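Side-chain contacts in DUF3856 domain-containing protein (Chlorobium tepidum, PDB 2HR2), which is of unknown function but folds as a TPR-like alpha-alpha superhelix, an architecture that in its relatives often serves as a scaffold for binding other proteins: residues 9-14 / 38-43; 19-24 / 31-36. One frame throughout, in Å; residues are numbered along the deposited sequence.

Contact 1: residues 9-14 / 38-43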
loop_
_atom_site.group_PDB
_atom_site.type_symbol
_atom_site.label_atom_id
_atom_site.label_comp_id
_atom_site.label_asym_id
_atom_site.label_seq_id
_atom_site.Cartn_x
_atom_site.Cartn_y
_atom_site.Cartn_z
ATOM N N VAL A 9 9.342 14.701 -12.052
ATOM C CA VAL A 9 9.907 13.510 -12.683
ATOM C C VAL A 9 10.742 12.717 -11.676
ATOM O O VAL A 9 10.681 11.492 -11.657
ATOM C CB VAL A 9 10.739 13.858 -13.933
ATOM C CG1 VAL A 9 11.423 12.620 -14.498
ATOM C CG2 VAL A 9 9.854 14.488 -14.993
ATOM N N GLY A 10 11.504 13.410 -10.835
ATOM C CA GLY A 10 12.315 12.753 -9.813
ATOM C C GLY A 10 11.483 11.881 -8.887
ATOM O O GLY A 10 11.862 10.747 -8.586
ATOM N N ALA A 11 10.343 12.414 -8.451
ATOM C CA ALA A 11 9.431 11.700 -7.559
ATOM C C ALA A 11 8.777 10.518 -8.265
ATOM O O ALA A 11 8.686 9.436 -7.694
ATOM C CB ALA A 11 8.371 12.648 -7.014
ATOM N N TYR A 12 8.311 10.732 -9.494
ATOM C CA TYR A 12 7.709 9.653 -10.289
ATOM C C TYR A 12 8.679 8.495 -10.529
ATOM O O TYR A 12 8.297 7.341 -10.382
ATOM C CB TYR A 12 7.139 10.165 -11.623
ATOM C CG TYR A 12 5.652 10.451 -11.589
ATOM C CD1 TYR A 12 5.136 11.528 -10.881
ATOM C CD2 TYR A 12 4.761 9.638 -12.282
ATOM C CE1 TYR A 12 3.768 11.783 -10.854
ATOM C CE2 TYR A 12 3.398 9.882 -12.263
ATOM C CZ TYR A 12 2.906 10.956 -11.549
ATOM O OH TYR A 12 1.550 11.189 -11.539
ATOM N N LEU A 13 9.925 8.800 -10.881
ATOM C CA LEU A 13 10.919 7.753 -11.122
ATOM C C LEU A 13 11.299 7.015 -9.838
ATOM O O LEU A 13 11.564 5.815 -9.873
ATOM C CB LEU A 13 12.161 8.314 -11.812
ATOM C CG LEU A 13 11.934 8.841 -13.232
ATOM C CD1 LEU A 13 13.198 9.493 -13.779
ATOM C CD2 LEU A 13 11.467 7.737 -14.158
ATOM N N ALA A 14 11.329 7.729 -8.715
ATOM C CA ALA A 14 11.626 7.106 -7.434
ATOM C C ALA A 14 10.535 6.093 -7.088
ATOM O O ALA A 14 10.841 4.988 -6.638
ATOM C CB ALA A 14 11.748 8.156 -6.340
HETATM N N MSE A 38 8.447 10.698 -1.628
HETATM C CA MSE A 38 7.674 11.694 -0.884
HETATM C C MSE A 38 8.514 12.900 -0.502
HETATM O O MSE A 38 8.044 14.034 -0.586
HETATM C CB MSE A 38 7.061 11.090 0.375
HETATM C CG MSE A 38 5.896 10.170 0.077
HETATM SE SE MSE A 38 5.065 9.364 1.677
HETATM C CE MSE A 38 6.502 7.992 2.160
ATOM N N GLU A 39 9.750 12.653 -0.075
ATOM C CA GLU A 39 10.664 13.729 0.285
ATOM C C GLU A 39 10.817 14.701 -0.884
ATOM O O GLU A 39 10.788 15.918 -0.690
ATOM C CB GLU A 39 12.015 13.143 0.691
ATOM C CG GLU A 39 13.020 14.149 1.252
ATOM C CD GLU A 39 14.252 13.477 1.859
ATOM O OE1 GLU A 39 14.338 12.224 1.832
ATOM O OE2 GLU A 39 15.133 14.204 2.374
ATOM N N ILE A 40 10.950 14.158 -2.093
ATOM C CA ILE A 40 11.078 14.963 -3.304
ATOM C C ILE A 40 9.777 15.690 -3.632
ATOM O O ILE A 40 9.797 16.870 -3.973
ATOM C CB ILE A 40 11.494 14.095 -4.523
ATOM C CG1 ILE A 40 12.910 13.550 -4.333
ATOM C CG2 ILE A 40 11.446 14.914 -5.817
ATOM C CD1 ILE A 40 13.310 12.482 -5.329
ATOM N N SER A 41 8.654 14.987 -3.537
ATOM C CA SER A 41 7.357 15.585 -3.852
ATOM C C SER A 41 7.031 16.776 -2.953
ATOM O O SER A 41 6.391 17.728 -3.397
ATOM C CB SER A 41 6.219 14.566 -3.764
ATOM O OG SER A 41 5.905 14.262 -2.418
ATOM N N HIS A 42 7.480 16.728 -1.701
ATOM C CA HIS A 42 7.231 17.825 -0.761
ATOM C C HIS A 42 8.224 18.995 -0.843
ATOM O O HIS A 42 8.131 19.921 -0.045
ATOM C CB HIS A 42 7.106 17.293 0.670
ATOM C CG HIS A 42 5.916 16.408 0.865
ATOM N ND1 HIS A 42 6.022 15.065 1.156
ATOM C CD2 HIS A 42 4.592 16.665 0.756
ATOM C CE1 HIS A 42 4.814 14.539 1.248
ATOM N NE2 HIS A 42 3.928 15.488 1.005
ATOM N N THR A 43 9.158 18.959 -1.796
ATOM C CA THR A 43 10.089 20.074 -2.009
ATOM C C THR A 43 9.580 21.005 -3.108
ATOM O O THR A 43 10.235 21.998 -3.433
ATOM C CB THR A 43 11.509 19.609 -2.436
ATOM O OG1 THR A 43 11.469 19.052 -3.758
ATOM C CG2 THR A 43 12.086 18.596 -1.458
#
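Ile40, which packs against Gly10 and Ala11, has its carbonyl oxygen gripped twice by Thr43: OG1 lies 2.8 Å from Ile40 O, in the carbonyl plane on a lone pair (C=O...OG1 angle 138°), and the Thr43 amide binds the same oxygen. Two residues earlier, Met38 O likewise takes Ser41 OG and the His42 amide, both from one face of its plane, so side-chain hydroxyls reinforce the backbone where the helix ends.

Across the contact the packing is apolar. With CG1 of Ile40 beside the backbone N (chi1 -67°), the CG2 branch is the one placed opposite that N, and it lies 3.8 Å from Ala11 N and 4.0 Å from Ala11 CB. The CD1 branch extends over the neighbouring peptide, 4.0 Å from Gly10 O. Small residues permit this approach: the CA atoms of Ala11 and Ile40 are 5.6 Å apart, and Ala11 CB also comes within 4.3 Å of Ser41 CB. Shortening Ile40 to an alanine would probably leave Ala11 and the Gly10 peptide without their main apolar cover from this segment.

The contact joins the antiparallel helices 4-24 and 27-41; Phe55 of helix 52-69 also meets Ala11, and that helix packs beside Met38 through Asp56, Cys59 and His60.

Contact 2: residues 19-24 / 31-36; sequences QRQLVA and AANCRR
Gln21 and Asn33 face each other from helical segments 19-24 and 31-36, which run antiparallel with the CA atoms of this pair 9.1 Å apart. The segments belong to the two arms of a helical hairpin, the building element of the alpha-alpha superhelix, close to the turn that joins helix 4-24 to helix 27-41. At that spacing the backbones do not meet, and a pair of polar side chains, the longer from Gln21, spans the gap at the protein surface.

In both residues CG lies beside the backbone N and anti to the carbonyl carbon. From there the Gln21 chain stays extended beyond CG and carries its amide across to the shorter Asn33. The two side chains cross at about a right angle, yet their terminal amide planes are only 9° apart. Asn33 ND2 donates to Gln21 OE1 over 2.6 Å with an N-H...O angle of 142°, a bent bond whose donor is somewhat tilted from the carbonyl plane of Gln21. Gln21 NE2 lies 3.4 Å from Asn33 ND2, but as both are donors this proximity adds no bond.

Beside this bridge, Gln21 rests against Glu29 and Ala30, and Asn33 against Asp17 and Ala18 of the opposing helix. Leu22, by contrast, is buried, where it meets Tyr27, Ala30 and, on helix 52-69, Glu65 and Ala66.

The other end of the Asn33 amide is held from within its own helix, which should limit its rotation: Arg36 NH2 donates to Asn33 OD1 over 3.2 Å from above the carbonyl plane, 47° out of it, while Arg36 NE adds a weak bond to the same oxygen at 3.4 Å.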
loop_
_atom_site.group_PDB
_atom_site.type_symbol
_atom_site.label_atom_id
_atom_site.label_comp_id
_atom_site.label_asym_id
_atom_site.label_seq_id
_atom_site.Cartn_x
_atom_site.Cartn_y
_atom_site.Cartn_z
ATOM N N GLN A 19 8.270 0.429 -6.980
ATOM C CA GLN A 19 7.279 -0.550 -7.429
ATOM C C GLN A 19 7.910 -1.783 -8.082
ATOM O O GLN A 19 7.429 -2.898 -7.860
ATOM C CB GLN A 19 6.246 0.113 -8.332
ATOM C CG GLN A 19 5.336 1.065 -7.556
ATOM C CD GLN A 19 4.548 1.998 -8.447
ATOM O OE1 GLN A 19 4.716 2.009 -9.668
ATOM N NE2 GLN A 19 3.692 2.809 -7.836
ATOM N N ARG A 20 8.966 -1.599 -8.873
ATOM C CA ARG A 20 9.667 -2.734 -9.479
ATOM C C ARG A 20 10.390 -3.535 -8.397
ATOM O O ARG A 20 10.446 -4.765 -8.455
ATOM C CB ARG A 20 10.667 -2.291 -10.556
ATOM C CG ARG A 20 10.030 -1.579 -11.739
ATOM C CD ARG A 20 10.912 -1.625 -12.984
ATOM N NE ARG A 20 12.276 -1.155 -12.747
ATOM C CZ ARG A 20 12.648 0.122 -12.676
ATOM N NH1 ARG A 20 11.763 1.113 -12.788
ATOM N NH2 ARG A 20 13.920 0.408 -12.463
ATOM N N GLN A 21 10.932 -2.827 -7.412
ATOM C CA GLN A 21 11.641 -3.459 -6.304
ATOM C C GLN A 21 10.706 -4.300 -5.420
ATOM O O GLN A 21 11.112 -5.340 -4.918
ATOM C CB GLN A 21 12.398 -2.399 -5.503
ATOM C CG GLN A 21 13.591 -1.862 -6.273
ATOM C CD GLN A 21 14.196 -0.588 -5.699
ATOM O OE1 GLN A 21 13.522 0.218 -5.050
ATOM N NE2 GLN A 21 15.483 -0.393 -5.967
ATOM N N LEU A 22 9.463 -3.854 -5.230
ATOM C CA LEU A 22 8.484 -4.629 -4.462
ATOM C C LEU A 22 8.233 -5.959 -5.158
ATOM O O LEU A 22 8.225 -7.002 -4.517
ATOM C CB LEU A 22 7.156 -3.889 -4.305
ATOM C CG LEU A 22 7.105 -2.668 -3.380
ATOM C CD1 LEU A 22 5.786 -1.911 -3.546
ATOM C CD2 LEU A 22 7.322 -3.066 -1.921
ATOM N N VAL A 23 8.033 -5.917 -6.471
ATOM C CA VAL A 23 7.823 -7.130 -7.263
ATOM C C VAL A 23 9.016 -8.080 -7.144
ATOM O O VAL A 23 8.843 -9.290 -7.066
ATOM C CB VAL A 23 7.576 -6.784 -8.767
ATOM C CG1 VAL A 23 7.731 -8.007 -9.679
ATOM C CG2 VAL A 23 6.204 -6.143 -8.938
ATOM N N ALA A 24 10.223 -7.520 -7.123
ATOM C CA ALA A 24 11.455 -8.306 -7.025
ATOM C C ALA A 24 11.797 -8.773 -5.609
ATOM O O ALA A 24 12.742 -9.525 -5.429
ATOM C CB ALA A 24 12.622 -7.500 -7.584
ATOM N N ALA A 31 11.376 0.417 0.294
ATOM C CA ALA A 31 10.975 1.295 1.385
ATOM C C ALA A 31 11.718 2.618 1.288
ATOM O O ALA A 31 11.115 3.678 1.414
ATOM C CB ALA A 31 11.239 0.641 2.721
ATOM N N ALA A 32 13.025 2.549 1.047
ATOM C CA ALA A 32 13.851 3.746 0.913
ATOM C C ALA A 32 13.388 4.630 -0.248
ATOM O O ALA A 32 13.300 5.851 -0.101
ATOM C CB ALA A 32 15.312 3.359 0.733
ATOM N N ASN A 33 13.092 4.018 -1.392
ATOM C CA ASN A 33 12.615 4.772 -2.560
ATOM C C ASN A 33 11.229 5.396 -2.387
ATOM O O ASN A 33 10.964 6.449 -2.962
ATOM C CB ASN A 33 12.648 3.922 -3.832
ATOM C CG ASN A 33 14.026 3.842 -4.449
ATOM O OD1 ASN A 33 14.808 4.780 -4.371
ATOM N ND2 ASN A 33 14.314 2.729 -5.101
ATOM N N CYS A 34 10.346 4.750 -1.626
ATOM C CA CYS A 34 9.031 5.326 -1.335
ATOM C C CYS A 34 9.167 6.575 -0.480
ATOM O O CYS A 34 8.510 7.580 -0.742
ATOM C CB CYS A 34 8.138 4.337 -0.600
ATOM S SG CYS A 34 7.610 2.956 -1.602
ATOM N N ARG A 35 10.004 6.504 0.551
ATOM C CA ARG A 35 10.245 7.652 1.410
ATOM C C ARG A 35 10.921 8.757 0.602
ATOM O O ARG A 35 10.584 9.934 0.746
ATOM C CB ARG A 35 11.130 7.288 2.597
ATOM C CG ARG A 35 10.603 6.207 3.532
ATOM C CD ARG A 35 11.581 6.037 4.687
ATOM N NE ARG A 35 11.613 4.692 5.266
ATOM C CZ ARG A 35 10.780 4.211 6.187
ATOM N NH1 ARG A 35 9.764 4.933 6.651
ATOM N NH2 ARG A 35 10.953 2.973 6.636
ATOM N N ARG A 36 11.869 8.374 -0.254
ATOM C CA ARG A 36 12.583 9.340 -1.086
ATOM C C ARG A 36 11.630 10.038 -2.058
ATOM O O ARG A 36 11.749 11.238 -2.286
ATOM C CB ARG A 36 13.731 8.671 -1.844
ATOM C CG ARG A 36 14.623 9.666 -2.584
ATOM C CD ARG A 36 15.932 9.043 -3.065
ATOM N NE ARG A 36 15.746 8.044 -4.115
ATOM C CZ ARG A 36 15.534 8.314 -5.403
ATOM N NH1 ARG A 36 15.444 9.563 -5.841
ATOM N NH2 ARG A 36 15.385 7.321 -6.270
#

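How the contacts relate
Both contacts join helix 4-24 to helix 27-41, and their centres lie 13 Å apart on the same side of the chain's centre. Along the chain the order is 9-14, 19-24, 31-36, 38-43, so contact 2 falls within the span bracketed by contact 1, as expected for an antiparallel hairpin sampled near its turn and again near its far ends. The character changes between them, from partly buried apolar packing in contact 1 to a polar surface bridge in contact 2. They are continuous: Ala14 O lies 3.5 Å from Asn33 CB, and Ala14 CB packs against Arg36 NH2. Together they mark two places where the first two helices of the superhelix pack side by side.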